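PDB 4YS6: putative solute-binding component of ABC transporter from Clostridium phytofermentans, which probably captures sugars for uptake by an ABC transporter, holding beta-D-glucose in the cleft between its two lobes. Local coordinates for residues T45-R50 with Y73-V78; L96-I101 with R125-S130; A214-E219 with C244-T249. All coordinates share one frame; numbering follows the deposited sequence. Where two conformers were deposited one is given.

Contact 1 (T45-R50 with Y73-V78). With NA (sodium ion), chain G; BGC (beta-D-glucopyranose), chain D.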
loop_
_atom_site.group_PDB
_atom_site.type_symbol
_atom_site.label_atom_id
_atom_site.label_comp_id
_atom_site.label_asym_id
_atom_site.label_seq_id
_atom_site.Cartn_x
_atom_site.Cartn_y
_atom_site.Cartn_z
ATOM N N THR A 45 -4.070 -8.110 8.180
ATOM C CA THR A 45 -5.502 -8.153 8.369
ATOM C C THR A 45 -6.160 -8.655 7.108
ATOM O O THR A 45 -5.593 -8.523 6.037
ATOM C CB THR A 45 -6.053 -6.773 8.717
ATOM O OG1 THR A 45 -7.458 -6.857 8.910
ATOM C CG2 THR A 45 -5.766 -5.780 7.588
ATOM N N LYS A 46 -7.356 -9.223 7.248
ATOM C CA LYS A 46 -8.201 -9.579 6.103
ATOM C C LYS A 46 -9.146 -8.451 5.707
ATOM O O LYS A 46 -9.834 -8.549 4.688
ATOM C CB LYS A 46 -9.036 -10.824 6.429
ATOM C CG LYS A 46 -8.228 -12.090 6.506
ATOM C CD LYS A 46 -9.142 -13.281 6.780
ATOM C CE LYS A 46 -8.339 -14.568 6.881
ATOM N NZ LYS A 46 -9.175 -15.737 7.277
ATOM N N ASP A 47 -9.166 -7.373 6.488
ATOM C CA ASP A 47 -10.169 -6.306 6.308
ATOM C C ASP A 47 -9.692 -5.278 5.287
ATOM O O ASP A 47 -10.450 -4.412 4.866
ATOM C CB ASP A 47 -10.480 -5.616 7.635
ATOM C CG ASP A 47 -11.191 -6.539 8.629
ATOM O OD1 ASP A 47 -12.084 -7.311 8.208
ATOM O OD2 ASP A 47 -10.848 -6.495 9.830
ATOM N N LEU A 48 -8.424 -5.375 4.898
ATOM C CA LEU A 48 -7.867 -4.604 3.801
ATOM C C LEU A 48 -7.623 -5.627 2.697
ATOM O O LEU A 48 -6.965 -6.641 2.919
ATOM C CB LEU A 48 -6.591 -3.897 4.229
ATOM C CG LEU A 48 -6.780 -2.793 5.274
ATOM C CD1 LEU A 48 -5.484 -2.381 5.896
ATOM C CD2 LEU A 48 -7.452 -1.592 4.655
ATOM N N GLN A 49 -8.198 -5.412 1.522
ATOM C CA GLN A 49 -8.434 -6.534 0.634
ATOM C C GLN A 49 -7.188 -7.291 0.209
ATOM O O GLN A 49 -7.182 -8.521 0.223
ATOM C CB GLN A 49 -9.150 -6.086 -0.631
ATOM C CG GLN A 49 -9.716 -7.248 -1.435
ATOM C CD GLN A 49 -9.913 -6.868 -2.894
ATOM O OE1 GLN A 49 -10.774 -6.066 -3.232
ATOM N NE2 GLN A 49 -9.107 -7.443 -3.753
ATOM N N ARG A 50 -6.152 -6.572 -0.200
ATOM C CA ARG A 50 -5.052 -7.216 -0.902
ATOM C C ARG A 50 -4.415 -8.358 -0.105
ATOM O O ARG A 50 -3.980 -9.358 -0.694
ATOM C CB ARG A 50 -3.958 -6.200 -1.308
ATOM C CG ARG A 50 -3.238 -5.529 -0.187
ATOM C CD ARG A 50 -1.950 -4.884 -0.674
ATOM N NE ARG A 50 -0.921 -5.877 -0.978
ATOM C CZ ARG A 50 0.343 -5.565 -1.274
ATOM N NH1 ARG A 50 0.716 -4.301 -1.379
ATOM N NH2 ARG A 50 1.246 -6.515 -1.497
ATOM N N TYR A 73 -3.347 -14.260 10.099
ATOM C CA TYR A 73 -3.770 -12.867 9.943
ATOM C C TYR A 73 -4.048 -12.264 11.311
ATOM O O TYR A 73 -4.658 -12.918 12.160
ATOM C CB TYR A 73 -5.037 -12.744 9.101
ATOM C CG TYR A 73 -4.843 -13.069 7.646
ATOM C CD1 TYR A 73 -4.830 -14.381 7.212
ATOM C CD2 TYR A 73 -4.669 -12.063 6.720
ATOM C CE1 TYR A 73 -4.654 -14.688 5.873
ATOM C CE2 TYR A 73 -4.492 -12.351 5.377
ATOM C CZ TYR A 73 -4.473 -13.659 4.963
ATOM O OH TYR A 73 -4.298 -13.975 3.638
ATOM N N ALA A 74 -3.680 -10.997 11.495
ATOM C CA ALA A 74 -3.683 -10.400 12.832
ATOM C C ALA A 74 -4.774 -9.352 13.138
ATOM O O ALA A 74 -4.729 -8.714 14.180
ATOM C CB ALA A 74 -2.327 -9.786 13.088
ATOM N N SER A 75 -5.740 -9.191 12.238
ATOM C CA SER A 75 -6.836 -8.235 12.438
ATOM C C SER A 75 -6.337 -6.826 12.726
ATOM O O SER A 75 -6.987 -6.055 13.421
ATOM C CB SER A 75 -7.751 -8.689 13.567
ATOM O OG SER A 75 -8.992 -8.020 13.480
ATOM N N ASN A 76 -5.187 -6.481 12.161
ATOM C CA ASN A 76 -4.576 -5.157 12.362
ATOM C C ASN A 76 -4.321 -4.819 13.833
ATOM O O ASN A 76 -4.226 -3.642 14.223
ATOM C CB ASN A 76 -5.442 -4.061 11.699
ATOM C CG ASN A 76 -4.810 -3.485 10.447
ATOM O OD1 ASN A 76 -3.840 -4.023 9.918
ATOM N ND2 ASN A 76 -5.384 -2.392 9.949
ATOM N N ASP A 77 -4.172 -5.850 14.653
ATOM C CA ASP A 77 -3.841 -5.695 16.065
ATOM C C ASP A 77 -2.375 -6.084 16.288
ATOM O O ASP A 77 -2.007 -7.245 16.098
ATOM C CB ASP A 77 -4.783 -6.555 16.910
ATOM C CG ASP A 77 -6.192 -5.992 16.972
ATOM O OD1 ASP A 77 -6.357 -4.791 16.697
ATOM O OD2 ASP A 77 -7.139 -6.742 17.305
ATOM N N VAL A 78 -1.540 -5.116 16.668
ATOM C CA VAL A 78 -0.098 -5.339 16.775
ATOM C C VAL A 78 0.264 -6.462 17.745
ATOM O O VAL A 78 1.114 -7.302 17.429
ATOM C CB VAL A 78 0.619 -4.037 17.178
ATOM C CG1 VAL A 78 2.099 -4.279 17.520
ATOM C CG2 VAL A 78 0.504 -3.035 16.057
HETATM NA NA NA G . -7.959 -4.404 14.862
HETATM C C2 BGC D . 0.447 -1.431 0.809
HETATM C C3 BGC D . -0.730 -0.973 0.011
HETATM C C4 BGC D . -2.001 -1.129 0.733
HETATM C C5 BGC D . -1.965 -0.515 2.099
HETATM C C6 BGC D . -3.172 -0.839 2.953
HETATM C C1 BGC D . 0.510 -0.638 2.130
HETATM O O1 BGC D . 1.491 -1.001 2.883
HETATM O O2 BGC D . 1.647 -1.213 0.078
HETATM O O3 BGC D . -0.724 -1.765 -1.236
HETATM O O4 BGC D . -3.090 -0.470 0.039
HETATM O O5 BGC D . -0.786 -1.032 2.786
HETATM O O6 BGC D . -3.498 -2.219 2.908
HETATM O O HOH W 1 -9.475 -5.481 13.398
HETATM O O HOH W 2 -7.173 -2.394 14.842
HETATM O O HOH W 3 -9.352 -6.176 16.025
#
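Lys46 lays its aliphatic chain across one face of the Tyr73 ring at about a right angle, making a CH-pi contact with CG 3.8 Å from the centroid. With the chain extended beyond CG, CE lies over the same face, 3.5 Å from CD1, while the ammonium passes the rim; lysine suits a place that needs apolar methylenes near the backbone and a charge beyond. The Tyr73 hydroxyl is hydrogen-bonded to Trp51 O, just past the end of 45-50. Thr45 fills the inner side: its OG1, anti to the backbone N (chi1 -179°), closes an ST turn with Asp47 N, leaving CG2 to press on Asn76 OD1 at 3.5 Å. Thr45 O, beside the ring edge, is buried without a polar partner. The outer side is looser and wet. In the type I' turn Ala74-Asp77, Ser75 and Asn76 take positive phi, a conformation asparagine tolerates well. This turn alone supplies the protein ligands of a sodium ion, Ser75 O at 2.4 Å and Asp77 OD1 at 2.5 Å, completed by three waters. The two loops follow neighbouring parallel strands, 38-43 and the edge strand 68-73, and lead into helices 50-64 and 78-90.

Contact 2 (L96-I101 with R125-S130). With BGC (beta-D-glucopyranose), chain D.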
loop_
_atom_site.group_PDB
_atom_site.type_symbol
_atom_site.label_atom_id
_atom_site.label_comp_id
_atom_site.label_asym_id
_atom_site.label_seq_id
_atom_site.Cartn_x
_atom_site.Cartn_y
_atom_site.Cartn_z
ATOM N N LEU A 96 10.658 -16.696 8.422
ATOM C CA LEU A 96 9.459 -15.878 8.600
ATOM C C LEU A 96 9.305 -14.880 7.471
ATOM O O LEU A 96 10.237 -14.140 7.156
ATOM C CB LEU A 96 9.508 -15.130 9.922
ATOM C CG LEU A 96 9.620 -16.018 11.162
ATOM C CD1 LEU A 96 10.044 -15.183 12.376
ATOM C CD2 LEU A 96 8.287 -16.700 11.413
ATOM N N VAL A 97 8.120 -14.877 6.877
ATOM C CA VAL A 97 7.723 -13.870 5.915
ATOM C C VAL A 97 6.698 -12.994 6.601
ATOM O O VAL A 97 5.612 -13.483 6.946
ATOM C CB VAL A 97 7.131 -14.495 4.661
ATOM C CG1 VAL A 97 6.655 -13.407 3.711
ATOM C CG2 VAL A 97 8.157 -15.404 3.989
ATOM N N ILE A 98 7.022 -11.710 6.817
ATOM C CA ILE A 98 6.190 -10.864 7.666
ATOM C C ILE A 98 5.777 -9.589 6.997
ATOM O O ILE A 98 6.617 -8.796 6.587
ATOM C CB ILE A 98 6.911 -10.495 8.998
ATOM C CG1 ILE A 98 7.238 -11.758 9.782
ATOM C CG2 ILE A 98 6.064 -9.549 9.832
ATOM C CD1 ILE A 98 8.137 -11.526 10.905
ATOM N N ALA A 99 4.463 -9.395 6.902
ATOM C CA ALA A 99 3.876 -8.139 6.472
ATOM C C ALA A 99 3.371 -7.420 7.729
ATOM O O ALA A 99 2.296 -7.721 8.245
ATOM C CB ALA A 99 2.756 -8.373 5.488
ATOM N N SER A 100 4.187 -6.519 8.253
ATOM C CA SER A 100 3.968 -5.941 9.570
ATOM C C SER A 100 2.861 -4.901 9.580
ATOM O O SER A 100 2.645 -4.187 8.599
ATOM C CB SER A 100 5.273 -5.318 10.079
ATOM O OG SER A 100 5.679 -4.269 9.249
ATOM N N ILE A 101 2.143 -4.826 10.697
ATOM C CA ILE A 101 1.139 -3.786 10.884
ATOM C C ILE A 101 1.847 -2.474 11.148
ATOM O O ILE A 101 1.618 -1.478 10.451
ATOM C CB ILE A 101 0.197 -4.125 12.031
ATOM C CG1 ILE A 101 -0.572 -5.417 11.714
ATOM C CG2 ILE A 101 -0.814 -3.005 12.251
ATOM C CD1 ILE A 101 -1.198 -6.025 12.905
ATOM N N ARG A 125 5.852 -4.224 3.264
ATOM C CA ARG A 125 6.186 -3.150 4.197
ATOM C C ARG A 125 7.521 -3.403 4.857
ATOM O O ARG A 125 7.811 -4.522 5.260
ATOM C CB ARG A 125 5.121 -3.042 5.282
ATOM C CG ARG A 125 3.732 -2.769 4.703
ATOM C CD ARG A 125 2.679 -3.004 5.760
ATOM N NE ARG A 125 1.350 -2.565 5.300
ATOM C CZ ARG A 125 0.243 -2.626 6.040
ATOM N NH1 ARG A 125 0.272 -3.141 7.253
ATOM N NH2 ARG A 125 -0.905 -2.169 5.565
ATOM N N LEU A 126 8.339 -2.376 4.991
ATOM C CA LEU A 126 9.647 -2.570 5.578
ATOM C C LEU A 126 9.561 -2.633 7.124
ATOM O O LEU A 126 8.852 -1.855 7.761
ATOM C CB LEU A 126 10.586 -1.471 5.100
ATOM C CG LEU A 126 12.056 -1.608 5.490
ATOM C CD1 LEU A 126 12.672 -2.884 4.961
ATOM C CD2 LEU A 126 12.846 -0.377 5.041
ATOM N N ILE A 127 10.288 -3.581 7.704
ATOM C CA ILE A 127 10.408 -3.729 9.158
ATOM C C ILE A 127 11.558 -2.851 9.620
ATOM O O ILE A 127 12.652 -2.933 9.060
ATOM C CB ILE A 127 10.634 -5.201 9.537
ATOM C CG1 ILE A 127 9.365 -6.005 9.234
ATOM C CG2 ILE A 127 11.036 -5.346 11.001
ATOM C CD1 ILE A 127 9.565 -7.500 9.242
HETATM N N MSE A 128 11.281 -1.975 10.588
HETATM C CA MSE A 128 12.156 -0.863 10.951
HETATM C C MSE A 128 12.928 -1.095 12.253
HETATM O O MSE A 128 12.450 -1.792 13.157
HETATM C CB MSE A 128 11.330 0.442 11.092
HETATM C CG MSE A 128 10.398 0.780 9.980
HETATM SE SE MSE A 128 11.296 0.919 8.258
HETATM C CE MSE A 128 12.209 2.624 8.568
ATOM N N ASN A 129 14.096 -0.465 12.365
ATOM C CA ASN A 129 14.891 -0.485 13.588
ATOM C C ASN A 129 15.145 -1.867 14.130
ATOM O O ASN A 129 15.056 -2.091 15.341
ATOM C CB ASN A 129 14.220 0.339 14.679
ATOM C CG ASN A 129 14.275 1.801 14.403
ATOM O OD1 ASN A 129 15.121 2.263 13.637
ATOM N ND2 ASN A 129 13.394 2.558 15.049
ATOM N N SER A 130 15.447 -2.793 13.230
ATOM C CA SER A 130 15.817 -4.152 13.600
ATOM C C SER A 130 16.969 -4.627 12.763
ATOM O O SER A 130 16.957 -4.424 11.564
ATOM C CB SER A 130 14.640 -5.109 13.411
ATOM O OG SER A 130 15.057 -6.453 13.633
HETATM C C2 BGC D . 0.447 -1.431 0.809
HETATM C C3 BGC D . -0.730 -0.973 0.011
HETATM C C4 BGC D . -2.001 -1.129 0.733
HETATM C C5 BGC D . -1.965 -0.515 2.099
HETATM C C6 BGC D . -3.172 -0.839 2.953
HETATM C C1 BGC D . 0.510 -0.638 2.130
HETATM O O1 BGC D . 1.491 -1.001 2.883
HETATM O O2 BGC D . 1.647 -1.213 0.078
HETATM O O3 BGC D . -0.724 -1.765 -1.236
HETATM O O4 BGC D . -3.090 -0.470 0.039
HETATM O O5 BGC D . -0.786 -1.032 2.786
HETATM O O6 BGC D . -3.498 -2.219 2.908
HETATM O O HOH W 4 6.751 -6.098 7.124
#
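The guanidinium of Arg125 meets all its partners here at its edge, and Ser100 O is the one across the contact. NH1 donates a hydrogen bond to that carbonyl at 2.9 Å, nearly straight at 171° and within the guanidinium plane, although the donor is tilted from the plane of the carbonyl itself. Along the rest of the edge lies the sugar: NE reaches BGC O1 at 2.9 Å and NH2 reaches the ring oxygen BGC O5 at 3.0 Å. Three bonds from three nitrogens fix the rotation of the flat group, which is why arginine suits the place: a planar donor array can read two neighbouring sugar oxygens while a third N-H is braced by the protein. Its chain, extended from CG to NE, carries the group from the backbone to the glucose.

Segment 96-101 is the end of strand 95-98 and the loop after it; 125-130 follows the adjacent parallel strand 119-123 of the alpha/beta lobe, where type I periplasmic binding proteins place the loops that line their cleft. A water bridges the two backbones: it donates to Ile98 O and Arg125 O and accepts from Ser100 N at 2.8 Å. Farther from the sugar the chemistry turns apolar. Ile127 CD1 rests 4.0 Å from Ile98 CB, the two side chains crossing at about a right angle, and both also touch Leu110 of helix 107-115. Branched aliphatic chains fit this apolar layer between sheet and helix. Ser100 is small, and its OG lies 4.1 Å from Ile127 CG1.

Contact 3 (A214-E219 with C244-T249). With BGC (beta-D-glucopyranose), chain D.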
loop_
_atom_site.group_PDB
_atom_site.type_symbol
_atom_site.label_atom_id
_atom_site.label_comp_id
_atom_site.label_asym_id
_atom_site.label_seq_id
_atom_site.Cartn_x
_atom_site.Cartn_y
_atom_site.Cartn_z
ATOM N N ALA A 214 -5.209 6.629 9.996
ATOM C CA ALA A 214 -4.985 5.507 10.903
ATOM C C ALA A 214 -5.538 4.169 10.389
ATOM O O ALA A 214 -6.699 4.071 9.965
ATOM C CB ALA A 214 -5.596 5.836 12.260
ATOM N N GLY A 215 -4.685 3.140 10.405
ATOM C CA GLY A 215 -5.054 1.818 9.953
ATOM C C GLY A 215 -5.418 1.683 8.495
ATOM O O GLY A 215 -5.983 0.662 8.104
ATOM N N TRP A 216 -5.113 2.702 7.683
ATOM C CA TRP A 216 -5.549 2.741 6.296
ATOM C C TRP A 216 -7.078 2.595 6.196
ATOM O O TRP A 216 -7.624 2.103 5.179
ATOM C CB TRP A 216 -4.874 1.642 5.488
ATOM C CG TRP A 216 -3.394 1.789 5.231
ATOM C CD1 TRP A 216 -2.358 1.214 5.914
ATOM C CD2 TRP A 216 -2.800 2.516 4.149
ATOM N NE1 TRP A 216 -1.167 1.531 5.309
ATOM C CE2 TRP A 216 -1.411 2.344 4.238
ATOM C CE3 TRP A 216 -3.318 3.305 3.112
ATOM C CZ2 TRP A 216 -0.526 2.923 3.313
ATOM C CZ3 TRP A 216 -2.438 3.880 2.211
ATOM C CH2 TRP A 216 -1.071 3.677 2.310
ATOM N N SER A 217 -7.762 3.040 7.254
ATOM C CA SER A 217 -9.177 2.764 7.415
ATOM C C SER A 217 -10.088 3.544 6.472
ATOM O O SER A 217 -10.069 4.773 6.422
ATOM C CB SER A 217 -9.586 3.048 8.864
ATOM O OG SER A 217 -10.993 3.026 9.005
ATOM N N THR A 218 -10.899 2.802 5.727
ATOM C CA THR A 218 -11.924 3.401 4.888
ATOM C C THR A 218 -12.858 4.270 5.711
ATOM O O THR A 218 -13.179 5.389 5.307
ATOM C CB THR A 218 -12.735 2.318 4.162
ATOM O OG1 THR A 218 -11.865 1.598 3.299
ATOM C CG2 THR A 218 -13.868 2.939 3.341
ATOM N N GLU A 219 -13.277 3.786 6.878
ATOM C CA GLU A 219 -14.222 4.544 7.696
ATOM C C GLU A 219 -13.615 5.837 8.214
ATOM O O GLU A 219 -14.273 6.890 8.237
ATOM C CB GLU A 219 -14.716 3.706 8.877
ATOM C CG GLU A 219 -15.817 4.405 9.668
ATOM C CD GLU A 219 -16.482 3.507 10.701
ATOM O OE1 GLU A 219 -16.237 2.281 10.680
ATOM O OE2 GLU A 219 -17.256 4.031 11.534
ATOM N N CYS A 244 -5.309 10.377 -3.007
ATOM C CA CYS A 244 -5.428 9.266 -2.068
ATOM C C CYS A 244 -4.319 8.292 -2.366
ATOM O O CYS A 244 -4.179 7.859 -3.508
ATOM C CB CYS A 244 -6.756 8.547 -2.185
ATOM S SG CYS A 244 -8.158 9.633 -1.829
ATOM N N SER A 245 -3.577 7.900 -1.332
ATOM C CA SER A 245 -2.451 7.006 -1.540
ATOM C C SER A 245 -2.865 5.578 -1.854
ATOM O O SER A 245 -2.052 4.829 -2.410
ATOM C CB SER A 245 -1.510 7.010 -0.318
ATOM O OG SER A 245 -0.894 8.279 -0.115
ATOM N N ASN A 246 -4.089 5.163 -1.527
ATOM C CA ASN A 246 -4.508 3.819 -1.892
ATOM C C ASN A 246 -6.004 3.702 -2.049
ATOM O O ASN A 246 -6.749 4.655 -1.870
ATOM C CB ASN A 246 -4.012 2.788 -0.863
ATOM C CG ASN A 246 -4.922 2.682 0.348
ATOM O OD1 ASN A 246 -5.576 3.659 0.749
ATOM N ND2 ASN A 246 -5.013 1.477 0.920
ATOM N N ASP A 247 -6.450 2.509 -2.374
ATOM C CA ASP A 247 -7.867 2.289 -2.609
ATOM C C ASP A 247 -8.714 2.302 -1.328
ATOM O O ASP A 247 -9.836 2.793 -1.357
ATOM C CB ASP A 247 -8.054 0.985 -3.347
ATOM C CG ASP A 247 -7.836 1.103 -4.883
ATOM O OD1 ASP A 247 -7.459 2.183 -5.403
ATOM O OD2 ASP A 247 -8.068 0.073 -5.563
ATOM N N SER A 248 -8.225 1.810 -0.191
ATOM C CA SER A 248 -9.093 1.807 0.988
ATOM C C SER A 248 -9.377 3.248 1.426
ATOM O O SER A 248 -10.519 3.560 1.822
ATOM C CB SER A 248 -8.510 0.960 2.140
ATOM O OG SER A 248 -7.300 1.488 2.664
ATOM N N THR A 249 -8.407 4.157 1.293
ATOM C CA THR A 249 -8.691 5.546 1.627
ATOM C C THR A 249 -9.539 6.198 0.536
ATOM O O THR A 249 -10.485 6.931 0.846
ATOM C CB THR A 249 -7.412 6.364 1.885
ATOM O OG1 THR A 249 -6.572 6.373 0.735
ATOM C CG2 THR A 249 -6.646 5.787 3.075
HETATM C C2 BGC D . 0.447 -1.431 0.809
HETATM C C3 BGC D . -0.730 -0.973 0.011
HETATM C C4 BGC D . -2.001 -1.129 0.733
HETATM C C5 BGC D . -1.965 -0.515 2.099
HETATM C C6 BGC D . -3.172 -0.839 2.953
HETATM C C1 BGC D . 0.510 -0.638 2.130
HETATM O O1 BGC D . 1.491 -1.001 2.883
HETATM O O2 BGC D . 1.647 -1.213 0.078
HETATM O O3 BGC D . -0.724 -1.765 -1.236
HETATM O O4 BGC D . -3.090 -0.470 0.039
HETATM O O5 BGC D . -0.786 -1.032 2.786
HETATM O O6 BGC D . -3.498 -2.219 2.908
#
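The glucose pocket of this periplasmic binding protein takes one aromatic wall and one helix N-terminus from the contact of Trp216 with Asn246 and Ser248. The indole offers a broad apolar face to the sugar, with BGC C5 3.6 Å above its plane and over its centre; NE1 turns to Asp176, another pocket residue. The six-membered ring also meets the Asn246 amide, CE3 lying 3.3 Å from CG with the two planes 53° apart, a tight oblique fit rather than a stack. Asn246 is the N-cap of helix 247-260, and asparagine suits the job because its two ends do different work. OD1 accepts from Thr249 N, the donor standing above the carbonyl plane, while ND2 spends one N-H on BGC O4 at 2.9 Å and the other on Ser248 OG. That hydroxyl donates in turn to Trp216 O at 2.6 Å, in the carbonyl plane, so a second-shell serine links the tryptophan backbone to the amide that grips the sugar. Where helix 218-232 begins, Thr218 joins the two helix starts: its OG1, beside the backbone N (chi1 -63°), donates to Ser248 O at 2.8 Å.

In the fold
All three contacts touch the glucose. Contacts 1 and 2, and segment 244-249 of contact 3, lie at or just past the ends of parallel strands. Contacts 1 and 2 belong to the same lobe and meet where Ile101 CD1 packs on the turn at 74-77 and the start of helix 78-90; contact 3 belongs to the other lobe and faces them over the cleft, Leu48 resting on Ser248 and Trp216 and Arg125 NH2 touching Trp216 CD1. Contacts 2 and 3 are buried and rely on directed hydrogen bonds, the former with a bridging water and an aliphatic layer, the latter with a capping network. Contact 1 is partly at the surface: its segments meet through aliphatic and aromatic contacts, and a sodium ion sits on the 73-78 turn.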